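PDB 6EJQ: terminase, small subunit, which probably binds the packaging initiation site of the phage DNA and regulates the ATPase activity of the large terminase subunit. Local coordinates for residues I75-K78 / D79-I83; V12-L15 / Y16-F20; Y84-M87 / L88-Y91. All blocks are in the same frame, centred on the assembly; numbering follows the deposited sequence. Where two conformers were deposited one is given.

Interaction 1: residues I75-K78 / D79-I83; sequences IFQK and DLLAI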
# COMPACT_ATOMS: atom_id res chain seq x y z
N ILE B 75 3.93 26.35 10.84
CA ILE B 75 4.26 26.10 12.24
C ILE B 75 4.71 24.66 12.45
O ILE B 75 5.70 24.41 13.14
CB ILE B 75 3.07 26.41 13.18
CG1 ILE B 75 2.78 27.91 13.17
CG2 ILE B 75 3.37 25.95 14.60
CD1 ILE B 75 1.39 28.25 13.64
N PHE B 76 3.95 23.70 11.92
CA PHE B 76 4.33 22.29 12.04
C PHE B 76 5.66 22.05 11.33
O PHE B 76 6.54 21.37 11.86
CB PHE B 76 3.27 21.34 11.47
CG PHE B 76 1.94 21.35 12.20
CD1 PHE B 76 1.85 21.48 13.57
CD2 PHE B 76 0.76 21.17 11.48
CE1 PHE B 76 0.62 21.47 14.21
CE2 PHE B 76 -0.48 21.15 12.12
CZ PHE B 76 -0.55 21.30 13.49
N GLN B 77 5.82 22.64 10.15
CA GLN B 77 7.05 22.50 9.37
C GLN B 77 8.26 22.93 10.20
O GLN B 77 9.30 22.27 10.18
CB GLN B 77 7.00 23.31 8.08
CG GLN B 77 8.02 22.90 7.04
CD GLN B 77 7.92 23.70 5.76
OE1 GLN B 77 7.66 24.90 5.80
NE2 GLN B 77 8.14 23.05 4.63
N LYS B 78 8.11 24.02 10.95
CA LYS B 78 9.19 24.52 11.79
C LYS B 78 9.52 23.57 12.95
O LYS B 78 10.69 23.38 13.28
CB LYS B 78 8.88 25.91 12.30
CG LYS B 78 10.06 26.63 12.92
CD LYS B 78 9.62 28.02 13.35
CE LYS B 78 10.56 28.62 14.37
NZ LYS B 78 11.72 29.22 13.67
N ASP B 79 8.49 22.96 13.53
CA ASP B 79 8.70 21.91 14.53
C ASP B 79 9.46 20.72 13.94
O ASP B 79 10.40 20.22 14.56
CB ASP B 79 7.37 21.42 15.11
CG ASP B 79 6.68 22.46 15.96
OD1 ASP B 79 7.33 23.44 16.40
OD2 ASP B 79 5.47 22.30 16.19
N LEU B 80 9.04 20.28 12.76
CA LEU B 80 9.66 19.14 12.09
C LEU B 80 11.11 19.42 11.72
O LEU B 80 11.96 18.55 11.88
CB LEU B 80 8.86 18.72 10.84
CG LEU B 80 7.43 18.22 11.07
CD1 LEU B 80 6.84 17.71 9.77
CD2 LEU B 80 7.34 17.15 12.15
N LEU B 81 11.40 20.62 11.24
CA LEU B 81 12.79 21.03 10.95
C LEU B 81 13.70 20.94 12.17
O LEU B 81 14.82 20.46 12.06
CB LEU B 81 12.83 22.44 10.38
CG LEU B 81 12.39 22.54 8.91
CD1 LEU B 81 11.88 23.93 8.59
CD2 LEU B 81 13.51 22.15 7.97
N ALA B 82 13.20 21.36 13.33
CA ALA B 82 13.97 21.23 14.58
C ALA B 82 14.19 19.76 14.95
O ALA B 82 15.29 19.38 15.34
CB ALA B 82 13.27 21.95 15.72
N ILE B 83 13.15 18.94 14.81
CA ILE B 83 13.28 17.50 15.03
C ILE B 83 14.27 16.88 14.03
O ILE B 83 15.11 16.08 14.43
CB ILE B 83 11.92 16.79 14.99
CG1 ILE B 83 11.07 17.23 16.20
CG2 ILE B 83 12.09 15.27 15.00
CD1 ILE B 83 9.59 16.97 16.06
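Ile75 to Lys78 hand their carbonyls to the amides of Asp79 to Ala82 in regular i to i+4 order, as an unbroken alpha-helix requires, for example Leu80 N to Phe76 O at 2.9 Å. This turn lies in helix 59-95, one arm of the antiparallel helical hairpin whose other arm is helix 112-139. Side chains here fan outward from the axis, so within the turn they mostly brush the carbonyls one turn back. With CG lying beside its own backbone N (chi1 -75°), Leu81 runs back over the Gln77 carbonyl, its CD1 3.5 Å from Gln77 O, and the same methyl comes 4.3 Å from CG of Gln77. Leu80 behaves likewise, its CG resting 3.4 Å from Phe76 O. Asp79 sits over the preceding turn too, where its CB is 3.4 Å from Phe76 O.

The outer ends serve different neighbours. Leu80, Leu81 and Gln77 face helix 112-139, and Gln77 NE2 is gripped by two bonds, to Asp126 OD1 and to the backbone O of Ile122, which satisfy the buried amide nitrogen between the arms. Phe76 and Asp79 turn to a neighbouring subunit, where Tyr84 of that chain meets Phe76 edge-to-face and gives Asp79 OD2 a hydrogen bond partner in its OH. Ile75 packs on Leu18 of another chain.

Lys78 leaves the helix on a fully stretched chain that bends only at its last torsion (chi4 83°). Its ammonium thereby reaches a further subunit, where NZ forms a salt bridge with Asp21 OD2 and a hydrogen bond to the backbone O of Gly19.

Interaction 2: residues V12-L15 / Y16-F20; sequences VLKL and YLLGF
Leu15 and Phe20 come together because both carry CG beside the backbone N, opposite the carbonyl carbon (chi1 -66° and -70°), which swings the phenyl ring back across the leucine. The two side chains cross at a slant, Leu15 CD2 lying 3.9 Å from CD1 of Phe20 and nearly as close to CE1. What folds the chain back this far is Gly19, whose positive phi of 92° ends helix 4-17 in a Schellman motif. Phe20 N reaches past the turn to Leu15 O at 3.0 Å, while Gly19 N bonds to Tyr16 O at the same length. The apolar contact between Leu15 and Phe20 is the one that classically accompanies this cap. Leu15 O also sits at the edge of the Phe20 ring, near its plane, 3.3 Å from CD1.

One turn earlier, Leu13 and Leu17 run side by side, with Leu13 CG 4.1 Å from Leu17 CD1, and both pack on Glu71 of a neighbouring subunit. Leu15 instead faces Ile25 and Leu29 of helix 22-33 within the N-terminal domain, which belongs to the helix-turn-helix clan.

The chemistry implies a helix end closed by its own backbone: the Leu15 carbonyl accepts Phe20 N, with only a weak bond from Leu18 N, and the Phe20 CB and ring edge lie beside it.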
# COMPACT_ATOMS: atom_id res chain seq x y z
N VAL B 12 -24.04 22.54 23.16
CA VAL B 12 -25.13 21.63 22.78
C VAL B 12 -24.75 20.91 21.50
O VAL B 12 -24.84 19.68 21.42
CB VAL B 12 -26.47 22.38 22.57
CG1 VAL B 12 -27.50 21.51 21.83
CG2 VAL B 12 -27.04 22.84 23.89
N LEU B 13 -24.35 21.69 20.50
CA LEU B 13 -23.92 21.17 19.20
C LEU B 13 -22.70 20.25 19.32
O LEU B 13 -22.68 19.17 18.72
CB LEU B 13 -23.60 22.34 18.25
CG LEU B 13 -23.16 22.02 16.82
CD1 LEU B 13 -24.21 21.19 16.10
CD2 LEU B 13 -22.89 23.31 16.08
N LYS B 14 -21.71 20.67 20.11
CA LYS B 14 -20.50 19.89 20.33
C LYS B 14 -20.84 18.51 20.87
O LYS B 14 -20.41 17.50 20.31
CB LYS B 14 -19.57 20.60 21.30
CG LYS B 14 -18.22 19.90 21.48
CD LYS B 14 -17.35 20.61 22.51
CE LYS B 14 -16.06 19.85 22.73
NZ LYS B 14 -15.30 20.31 23.93
N LEU B 15 -21.61 18.46 21.95
CA LEU B 15 -21.93 17.19 22.60
C LEU B 15 -22.74 16.29 21.66
O LEU B 15 -22.51 15.08 21.63
CB LEU B 15 -22.67 17.41 23.91
CG LEU B 15 -21.89 18.09 25.03
CD1 LEU B 15 -22.81 18.39 26.20
CD2 LEU B 15 -20.71 17.24 25.48
N TYR B 16 -23.65 16.88 20.90
CA TYR B 16 -24.36 16.14 19.87
C TYR B 16 -23.39 15.51 18.86
O TYR B 16 -23.53 14.33 18.53
CB TYR B 16 -25.39 17.02 19.15
CG TYR B 16 -26.06 16.28 18.03
CD1 TYR B 16 -27.01 15.28 18.29
CD2 TYR B 16 -25.72 16.53 16.70
CE1 TYR B 16 -27.61 14.58 17.26
CE2 TYR B 16 -26.31 15.83 15.66
CZ TYR B 16 -27.25 14.86 15.94
OH TYR B 16 -27.84 14.17 14.90
N LEU B 17 -22.41 16.28 18.39
CA LEU B 17 -21.45 15.81 17.39
C LEU B 17 -20.43 14.81 17.94
O LEU B 17 -19.80 14.08 17.16
CB LEU B 17 -20.73 17.01 16.73
CG LEU B 17 -21.60 17.90 15.84
CD1 LEU B 17 -20.79 19.05 15.29
CD2 LEU B 17 -22.24 17.12 14.71
N LEU B 18 -20.28 14.78 19.26
CA LEU B 18 -19.51 13.74 19.94
C LEU B 18 -20.33 12.50 20.31
O LEU B 18 -19.80 11.59 20.96
CB LEU B 18 -18.82 14.33 21.18
CG LEU B 18 -17.78 15.41 20.89
CD1 LEU B 18 -17.25 16.01 22.19
CD2 LEU B 18 -16.63 14.87 20.04
N GLY B 19 -21.59 12.44 19.90
CA GLY B 19 -22.42 11.24 20.05
C GLY B 19 -23.26 11.14 21.32
O GLY B 19 -23.79 10.05 21.62
N PHE B 20 -23.39 12.24 22.07
CA PHE B 20 -24.26 12.26 23.25
C PHE B 20 -25.69 12.43 22.77
O PHE B 20 -25.93 13.19 21.82
CB PHE B 20 -23.86 13.39 24.21
CG PHE B 20 -22.54 13.16 24.90
CD1 PHE B 20 -21.35 13.55 24.31
CD2 PHE B 20 -22.49 12.53 26.14
CE1 PHE B 20 -20.13 13.33 24.94
CE2 PHE B 20 -21.28 12.30 26.78
CZ PHE B 20 -20.10 12.70 26.18

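Interaction 3: residues Y84-M87 / L88-Y91; sequences YQNM and LRNY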
# COMPACT_ATOMS: atom_id res chain seq x y z
N TYR B 84 14.19 17.27 12.75
CA TYR B 84 15.15 16.82 11.74
C TYR B 84 16.59 17.10 12.19
O TYR B 84 17.45 16.21 12.10
CB TYR B 84 14.86 17.48 10.38
CG TYR B 84 15.84 17.13 9.29
CD1 TYR B 84 15.74 15.94 8.56
CD2 TYR B 84 16.89 17.99 8.98
CE1 TYR B 84 16.64 15.63 7.56
CE2 TYR B 84 17.80 17.68 7.98
CZ TYR B 84 17.68 16.51 7.28
OH TYR B 84 18.60 16.24 6.29
N GLN B 85 16.86 18.31 12.68
CA GLN B 85 18.22 18.65 13.13
C GLN B 85 18.70 17.77 14.29
O GLN B 85 19.85 17.37 14.31
CB GLN B 85 18.36 20.13 13.48
CG GLN B 85 18.40 21.06 12.28
CD GLN B 85 19.61 20.85 11.37
OE1 GLN B 85 20.75 20.82 11.83
NE2 GLN B 85 19.37 20.71 10.07
N ASN B 86 17.82 17.49 15.25
CA ASN B 86 18.18 16.58 16.35
C ASN B 86 18.51 15.19 15.83
O ASN B 86 19.45 14.56 16.31
CB ASN B 86 17.06 16.46 17.38
CG ASN B 86 17.49 15.64 18.58
OD1 ASN B 86 16.79 14.71 19.00
ND2 ASN B 86 18.66 15.95 19.12
N MET B 87 17.75 14.72 14.85
CA MET B 87 17.97 13.40 14.28
C MET B 87 19.33 13.29 13.62
O MET B 87 20.04 12.33 13.85
CB MET B 87 16.86 13.05 13.28
CG MET B 87 15.51 12.83 13.93
SD MET B 87 14.17 12.87 12.73
CE MET B 87 14.32 11.23 12.05
N LEU B 88 19.68 14.29 12.81
CA LEU B 88 21.00 14.38 12.20
C LEU B 88 22.11 14.42 13.23
O LEU B 88 23.13 13.76 13.07
CB LEU B 88 21.15 15.66 11.37
CG LEU B 88 20.96 15.63 9.87
CD1 LEU B 88 21.38 17.00 9.34
CD2 LEU B 88 21.78 14.51 9.23
N ARG B 89 21.92 15.27 14.24
CA ARG B 89 22.90 15.45 15.32
C ARG B 89 23.19 14.11 15.98
O ARG B 89 24.34 13.74 16.18
CB ARG B 89 22.36 16.44 16.35
CG ARG B 89 23.32 16.80 17.46
CD ARG B 89 22.79 17.94 18.32
NE ARG B 89 21.84 17.49 19.35
CZ ARG B 89 21.92 17.72 20.67
NH1 ARG B 89 22.93 18.42 21.20
NH2 ARG B 89 20.97 17.25 21.47
N ASN B 90 22.12 13.39 16.29
CA ASN B 90 22.23 12.07 16.89
C ASN B 90 22.91 11.07 15.95
O ASN B 90 23.78 10.33 16.40
CB ASN B 90 20.88 11.56 17.34
CG ASN B 90 20.47 12.15 18.68
OD1 ASN B 90 21.07 11.82 19.70
ND2 ASN B 90 19.47 13.01 18.68
N TYR B 91 22.53 11.06 14.67
CA TYR B 91 23.17 10.18 13.70
C TYR B 91 24.67 10.44 13.62
O TYR B 91 25.46 9.50 13.57
CB TYR B 91 22.56 10.32 12.30
CG TYR B 91 23.19 9.35 11.30
CD1 TYR B 91 22.85 8.01 11.30
CD2 TYR B 91 24.15 9.78 10.40
CE1 TYR B 91 23.43 7.13 10.42
CE2 TYR B 91 24.75 8.90 9.50
CZ TYR B 91 24.38 7.57 9.52
OH TYR B 91 24.96 6.67 8.65
O HOH W 1 17.80 13.01 20.82
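Asn86 and Asn90 meet first through the backbone carbonyl of Asn86, which takes two bonds, in a turn of helix 59-95, the first arm of the helical hairpin of the C-terminal domain. One is the routine i+4 bond from Asn90 N; the other comes from the side chain, Asn90 ND2 to Asn86 O at 2.8 Å. The two donors approach from opposite faces of the carbonyl plane. The side-chain donor, Asn90 ND2, stands well above that plane, and its N-H is bent (133°). Asn90 can fold back this way because CG lies beside its own backbone N (chi1 -80°), and its amide plane stands almost perpendicular (84°) to that of Asn86.

A water closes a second route between the pair, donating to Asn86 OD1 and accepting from Asn90 ND2, each at 2.7 Å. The Asn86 side chain has two conformers, however, so both this water bridge and the angle between the amide planes are doubtful in detail. On another side of the helix, Leu88 CD1 rests obliquely against the Tyr84 ring, 3.9 Å from CE2.

Further out, the loop joining the hairpin arms fixes the polar groups. Arg89, bent at its third torsion, forms a salt bridge through NH1 with Asp103 OD2, and its NH2 has a weak hydrogen bond to Thr105 OG1. Tyr84 packs on Ile115 and Met118 of helix 112-139, whereas Met87 touches Val110 and, across the interface, Pro112 of a neighbouring subunit. The Asn90 amide is held from its far end as well: OD1 accepts both His101 NE2 and the backbone N of Ile108.

How the interactions relate
Along the chain interaction 2 comes first, then interaction 1, then interaction 3. Interactions 1 and 3 adjoin on helix 59-95, their centres 13 Å apart, within the C-terminal domain. Interaction 2 closes helix 4-17 in the N-terminal domain, on the other side of the chain's centre, with its centre 33 Å from that of interaction 1 and 43 Å from that of interaction 3. Within one chain it touches neither. In the nine-membered ring, however, the 16-20 turn of one subunit packs against residues 75-85 of others, so this long helix serves at once as a hairpin arm and as a docking surface for neighbouring N-terminal domains.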